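Local coordinates for protein YghZ aldo-keto reductase (Escherichia coli, PDB 3N6Q) that probably catalyses the NAD(P)H-dependent reduction of aldehydes or ketones to alcohols, as a TIM-barrel member of the aldo-keto reductase family, at residues L163-T175 against L182-P194. Residues are numbered along the deposited sequence; the frame is centred on the assembly and turned at random.
Sequences LYVGISSYSPERT and LREWKIPLLIHQP
Ile167 and His192 pair as parallel neighbours in the TIM barrel, on the two strands that helix 172-183 joins in a beta-alpha-beta unit. Ile167 is gripped through its backbone: its N donates to Ile191 O (3.0 Å) and its O accepts from Gln193 N (2.9 Å). Packing is tight on the helix-facing side, where branched aliphatic residues suit a dry layer. CG1 of Ile167, set between backbone N and carbonyl carbon (chi1 60°), carries CD1 to within 3.8 Å of Leu189 CD2, the two side chains crossing at about a right angle. Histidine suits its place because a flat ring can also donate: His192 NE2 meets an in-plane lone pair of Tyr170 O at 2.9 Å, nearly straight at 163°. Thr175 OG1 lies at the ring edge. Replacing His192 by alanine removes the ring, which is likely to leave Tyr170 O without this donor and open a gap beside Ile167. On the opposite face, a CB on Gly166 would run into Ile191 CG2. The margins are wetter: one water accepts from Val165 N and donates to Pro188 O, and at the strand ends, where Ser168 OG donates to Gln193 O (2.7 Å), another bridges Ser168 OG to Gln193 OE1, donating to OE1 at 2.7 Å.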
loop_
_atom_site.group_PDB
_atom_site.type_symbol
_atom_site.label_atom_id
_atom_site.label_comp_id
_atom_site.label_asym_id
_atom_site.label_seq_id
_atom_site.Cartn_x
_atom_site.Cartn_y
_atom_site.Cartn_z
ATOM N N LEU B 163 -3.466 -2.302 -13.827
ATOM C CA LEU B 163 -4.210 -1.016 -13.797
ATOM C C LEU B 163 -5.720 -1.287 -13.629
ATOM O O LEU B 163 -6.389 -0.584 -12.877
ATOM C CB LEU B 163 -3.982 -0.242 -15.074
ATOM C CG LEU B 163 -2.535 0.255 -15.347
ATOM C CD1 LEU B 163 -2.457 1.193 -16.568
ATOM C CD2 LEU B 163 -1.987 0.961 -14.102
ATOM N N TYR B 164 -6.216 -2.339 -14.279
ATOM C CA TYR B 164 -7.646 -2.692 -14.305
ATOM C C TYR B 164 -7.799 -4.209 -14.217
ATOM O O TYR B 164 -6.833 -4.967 -14.446
ATOM C CB TYR B 164 -8.320 -2.296 -15.652
ATOM C CG TYR B 164 -8.214 -0.833 -16.050
ATOM C CD1 TYR B 164 -9.208 0.086 -15.647
ATOM C CD2 TYR B 164 -7.183 -0.389 -16.884
ATOM C CE1 TYR B 164 -9.176 1.421 -16.111
ATOM C CE2 TYR B 164 -7.107 0.952 -17.308
ATOM C CZ TYR B 164 -8.148 1.827 -16.948
ATOM O OH TYR B 164 -8.137 3.116 -17.382
ATOM N N VAL B 165 -9.003 -4.668 -13.892
ATOM C CA VAL B 165 -9.201 -6.100 -13.823
ATOM C C VAL B 165 -10.384 -6.559 -14.686
ATOM O O VAL B 165 -11.303 -5.796 -14.917
ATOM C CB VAL B 165 -9.347 -6.591 -12.346
ATOM C CG1 VAL B 165 -7.960 -6.512 -11.659
ATOM C CG2 VAL B 165 -10.391 -5.817 -11.595
ATOM N N GLY B 166 -10.340 -7.810 -15.109
ATOM C CA GLY B 166 -11.314 -8.405 -16.067
ATOM C C GLY B 166 -11.695 -9.807 -15.576
ATOM O O GLY B 166 -11.012 -10.406 -14.719
ATOM N N ILE B 167 -12.800 -10.327 -16.080
ATOM C CA ILE B 167 -13.097 -11.726 -15.943
ATOM C C ILE B 167 -13.395 -12.349 -17.279
ATOM O O ILE B 167 -13.788 -11.662 -18.248
ATOM C CB ILE B 167 -14.249 -11.999 -14.939
ATOM C CG1 ILE B 167 -15.543 -11.280 -15.410
ATOM C CG2 ILE B 167 -13.915 -11.423 -13.566
ATOM C CD1 ILE B 167 -16.746 -11.496 -14.348
ATOM N N SER B 168 -13.283 -13.659 -17.326
ATOM C CA SER B 168 -13.540 -14.410 -18.564
ATOM C C SER B 168 -14.386 -15.642 -18.302
ATOM O O SER B 168 -14.127 -16.391 -17.385
ATOM C CB SER B 168 -12.207 -14.798 -19.275
ATOM O OG SER B 168 -12.483 -15.412 -20.526
ATOM N N SER B 169 -15.465 -15.766 -19.082
ATOM C CA SER B 169 -16.380 -16.897 -19.046
ATOM C C SER B 169 -17.132 -17.113 -17.739
ATOM O O SER B 169 -17.415 -18.249 -17.348
ATOM C CB SER B 169 -15.755 -18.162 -19.622
ATOM O OG SER B 169 -15.051 -17.875 -20.862
ATOM N N TYR B 170 -17.540 -16.012 -17.115
ATOM C CA TYR B 170 -18.382 -16.039 -15.920
ATOM C C TYR B 170 -19.806 -15.886 -16.408
ATOM O O TYR B 170 -20.070 -15.035 -17.237
ATOM C CB TYR B 170 -18.046 -14.868 -15.010
ATOM C CG TYR B 170 -16.851 -15.169 -14.108
ATOM C CD1 TYR B 170 -15.592 -15.443 -14.670
ATOM C CD2 TYR B 170 -16.967 -15.022 -12.739
ATOM C CE1 TYR B 170 -14.456 -15.710 -13.832
ATOM C CE2 TYR B 170 -15.863 -15.213 -11.905
ATOM C CZ TYR B 170 -14.621 -15.528 -12.461
ATOM O OH TYR B 170 -13.582 -15.716 -11.567
ATOM N N SER B 171 -20.711 -16.701 -15.873
ATOM C CA SER B 171 -22.161 -16.451 -16.091
ATOM C C SER B 171 -22.617 -15.033 -15.710
ATOM O O SER B 171 -21.962 -14.310 -14.942
ATOM C CB SER B 171 -22.968 -17.484 -15.296
ATOM O OG SER B 171 -22.802 -17.209 -13.895
ATOM N N PRO B 172 -23.828 -14.632 -16.183
ATOM C CA PRO B 172 -24.402 -13.382 -15.697
ATOM C C PRO B 172 -24.426 -13.235 -14.171
ATOM O O PRO B 172 -24.071 -12.166 -13.643
ATOM C CB PRO B 172 -25.837 -13.362 -16.314
ATOM C CG PRO B 172 -25.788 -14.315 -17.474
ATOM C CD PRO B 172 -24.699 -15.358 -17.150
ATOM N N GLU B 173 -24.916 -14.253 -13.465
ATOM C CA GLU B 173 -25.090 -14.165 -12.017
ATOM C C GLU B 173 -23.702 -14.022 -11.351
ATOM O O GLU B 173 -23.529 -13.197 -10.455
ATOM C CB GLU B 173 -25.757 -15.461 -11.533
ATOM C CG GLU B 173 -27.194 -15.696 -12.111
ATOM C CD GLU B 173 -27.276 -16.048 -13.643
ATOM O OE1 GLU B 173 -26.329 -16.659 -14.255
ATOM O OE2 GLU B 173 -28.361 -15.729 -14.216
ATOM N N ARG B 174 -22.742 -14.854 -11.777
ATOM C CA ARG B 174 -21.354 -14.739 -11.240
ATOM C C ARG B 174 -20.683 -13.380 -11.592
ATOM O O ARG B 174 -20.020 -12.754 -10.747
ATOM C CB ARG B 174 -20.503 -15.904 -11.673
ATOM C CG ARG B 174 -20.888 -17.202 -10.951
ATOM C CD ARG B 174 -20.069 -18.397 -11.437
ATOM N NE ARG B 174 -20.375 -19.622 -10.676
ATOM C CZ ARG B 174 -19.778 -19.989 -9.526
ATOM N NH1 ARG B 174 -18.978 -19.145 -8.866
ATOM N NH2 ARG B 174 -20.084 -21.171 -8.972
ATOM N N THR B 175 -20.897 -12.904 -12.827
ATOM C CA THR B 175 -20.463 -11.560 -13.217
ATOM C C THR B 175 -21.021 -10.497 -12.312
ATOM O O THR B 175 -20.314 -9.617 -11.786
ATOM C CB THR B 175 -20.835 -11.265 -14.691
ATOM O OG1 THR B 175 -20.199 -12.246 -15.518
ATOM C CG2 THR B 175 -20.393 -9.862 -15.095
ATOM N N LEU B 182 -15.992 -6.541 -6.195
ATOM C CA LEU B 182 -14.940 -5.592 -6.465
ATOM C C LEU B 182 -15.373 -4.192 -6.041
ATOM O O LEU B 182 -14.537 -3.377 -5.665
ATOM C CB LEU B 182 -14.576 -5.624 -7.944
ATOM C CG LEU B 182 -13.878 -6.899 -8.405
ATOM C CD1 LEU B 182 -13.974 -6.974 -9.941
ATOM C CD2 LEU B 182 -12.396 -6.882 -7.936
ATOM N N ARG B 183 -16.677 -3.870 -6.149
ATOM C CA ARG B 183 -17.104 -2.535 -5.690
ATOM C C ARG B 183 -16.849 -2.326 -4.185
ATOM O O ARG B 183 -16.617 -1.194 -3.732
ATOM C CB ARG B 183 -18.600 -2.317 -5.998
ATOM C CG ARG B 183 -19.167 -1.035 -5.383
ATOM C CD ARG B 183 -20.645 -0.989 -5.776
ATOM N NE ARG B 183 -20.730 -0.886 -7.234
ATOM C CZ ARG B 183 -21.430 -1.679 -8.045
ATOM N NH1 ARG B 183 -22.191 -2.680 -7.562
ATOM N NH2 ARG B 183 -21.355 -1.446 -9.362
ATOM N N GLU B 184 -16.779 -3.414 -3.400
ATOM C CA GLU B 184 -16.447 -3.219 -1.973
ATOM C C GLU B 184 -15.036 -2.678 -1.786
ATOM O O GLU B 184 -14.715 -2.138 -0.712
ATOM C CB GLU B 184 -16.648 -4.509 -1.163
ATOM C CG GLU B 184 -18.104 -5.029 -1.207
ATOM C CD GLU B 184 -18.266 -6.426 -0.602
ATOM O OE1 GLU B 184 -17.264 -6.976 -0.075
ATOM O OE2 GLU B 184 -19.389 -6.995 -0.673
ATOM N N TRP B 185 -14.173 -2.912 -2.798
ATOM C CA TRP B 185 -12.788 -2.412 -2.817
ATOM C C TRP B 185 -12.673 -1.112 -3.615
ATOM O O TRP B 185 -11.568 -0.594 -3.840
ATOM C CB TRP B 185 -11.910 -3.478 -3.475
ATOM C CG TRP B 185 -11.782 -4.771 -2.696
ATOM C CD1 TRP B 185 -12.350 -5.979 -2.986
ATOM C CD2 TRP B 185 -10.909 -4.991 -1.588
ATOM N NE1 TRP B 185 -11.953 -6.917 -2.061
ATOM C CE2 TRP B 185 -11.055 -6.324 -1.200
ATOM C CE3 TRP B 185 -10.073 -4.152 -0.857
ATOM C CZ2 TRP B 185 -10.336 -6.874 -0.139
ATOM C CZ3 TRP B 185 -9.392 -4.685 0.247
ATOM C CH2 TRP B 185 -9.537 -6.024 0.594
ATOM N N LYS B 186 -13.832 -0.560 -3.985
ATOM C CA LYS B 186 -13.918 0.600 -4.854
ATOM C C LYS B 186 -13.201 0.400 -6.191
ATOM O O LYS B 186 -12.557 1.330 -6.713
ATOM C CB LYS B 186 -13.405 1.848 -4.136
ATOM C CG LYS B 186 -14.275 2.209 -2.876
ATOM C CD LYS B 186 -13.667 3.397 -2.068
ATOM C CE LYS B 186 -13.881 4.687 -2.818
ATOM N NZ LYS B 186 -15.324 4.877 -3.150
ATOM N N ILE B 187 -13.322 -0.800 -6.752
ATOM C CA ILE B 187 -12.736 -1.080 -8.044
ATOM C C ILE B 187 -13.881 -1.507 -8.982
ATOM O O ILE B 187 -14.664 -2.396 -8.629
ATOM C CB ILE B 187 -11.738 -2.264 -7.895
ATOM C CG1 ILE B 187 -10.546 -1.777 -7.052
ATOM C CG2 ILE B 187 -11.288 -2.780 -9.307
ATOM C CD1 ILE B 187 -9.633 -2.924 -6.663
ATOM N N PRO B 188 -14.006 -0.845 -10.150
ATOM C CA PRO B 188 -15.016 -1.331 -11.111
ATOM C C PRO B 188 -14.483 -2.483 -11.920
ATOM O O PRO B 188 -13.326 -2.417 -12.380
ATOM C CB PRO B 188 -15.250 -0.117 -12.052
ATOM C CG PRO B 188 -13.974 0.749 -11.971
ATOM C CD PRO B 188 -13.273 0.367 -10.610
ATOM N N LEU B 189 -15.308 -3.487 -12.195
ATOM C CA LEU B 189 -14.911 -4.537 -13.141
ATOM C C LEU B 189 -14.772 -3.876 -14.515
ATOM O O LEU B 189 -15.760 -3.294 -15.003
ATOM C CB LEU B 189 -15.986 -5.625 -13.193
ATOM C CG LEU B 189 -15.673 -6.721 -14.229
ATOM C CD1 LEU B 189 -14.333 -7.565 -13.887
ATOM C CD2 LEU B 189 -16.855 -7.734 -14.280
ATOM N N LEU B 190 -13.602 -3.966 -15.174
ATOM C CA LEU B 190 -13.445 -3.276 -16.476
ATOM C C LEU B 190 -14.206 -3.946 -17.622
ATOM O O LEU B 190 -14.810 -3.266 -18.488
ATOM C CB LEU B 190 -11.960 -3.118 -16.845
ATOM C CG LEU B 190 -11.745 -2.503 -18.230
ATOM C CD1 LEU B 190 -12.104 -0.941 -18.235
ATOM C CD2 LEU B 190 -10.278 -2.753 -18.684
ATOM N N ILE B 191 -14.111 -5.273 -17.684
ATOM C CA ILE B 191 -14.274 -6.007 -18.933
ATOM C C ILE B 191 -14.570 -7.477 -18.669
ATOM O O ILE B 191 -14.086 -8.104 -17.658
ATOM C CB ILE B 191 -13.038 -5.788 -19.878
ATOM C CG1 ILE B 191 -13.289 -6.287 -21.284
ATOM C CG2 ILE B 191 -11.750 -6.516 -19.303
ATOM C CD1 ILE B 191 -12.156 -5.709 -22.291
ATOM N N HIS B 192 -15.359 -8.062 -19.585
ATOM C CA HIS B 192 -15.679 -9.472 -19.586
ATOM C C HIS B 192 -15.243 -9.986 -20.953
ATOM O O HIS B 192 -15.533 -9.354 -22.011
ATOM C CB HIS B 192 -17.215 -9.672 -19.359
ATOM C CG HIS B 192 -17.647 -11.106 -19.172
ATOM N ND1 HIS B 192 -17.434 -12.089 -20.119
ATOM C CD2 HIS B 192 -18.300 -11.714 -18.143
ATOM C CE1 HIS B 192 -17.954 -13.227 -19.696
ATOM N NE2 HIS B 192 -18.462 -13.028 -18.485
ATOM N N GLN B 193 -14.498 -11.090 -20.960
ATOM C CA GLN B 193 -14.161 -11.772 -22.190
ATOM C C GLN B 193 -14.891 -13.101 -22.337
ATOM O O GLN B 193 -14.418 -14.133 -21.825
ATOM C CB GLN B 193 -12.605 -11.969 -22.260
ATOM C CG GLN B 193 -12.150 -12.678 -23.472
ATOM C CD GLN B 193 -10.605 -12.739 -23.535
ATOM O OE1 GLN B 193 -10.056 -13.763 -23.876
ATOM N NE2 GLN B 193 -9.938 -11.635 -23.281
ATOM N N PRO B 194 -16.035 -13.122 -23.090
ATOM C CA PRO B 194 -16.757 -14.375 -23.386
ATOM C C PRO B 194 -16.366 -14.900 -24.758
ATOM O O PRO B 194 -15.893 -14.154 -25.628
ATOM C CB PRO B 194 -18.235 -13.925 -23.382
ATOM C CG PRO B 194 -18.144 -12.530 -24.052
ATOM C CD PRO B 194 -16.829 -11.920 -23.450
HETATM O O HOH W 1 -10.761 -2.390 -13.132
HETATM O O HOH W 2 -10.667 -16.184 -22.904
#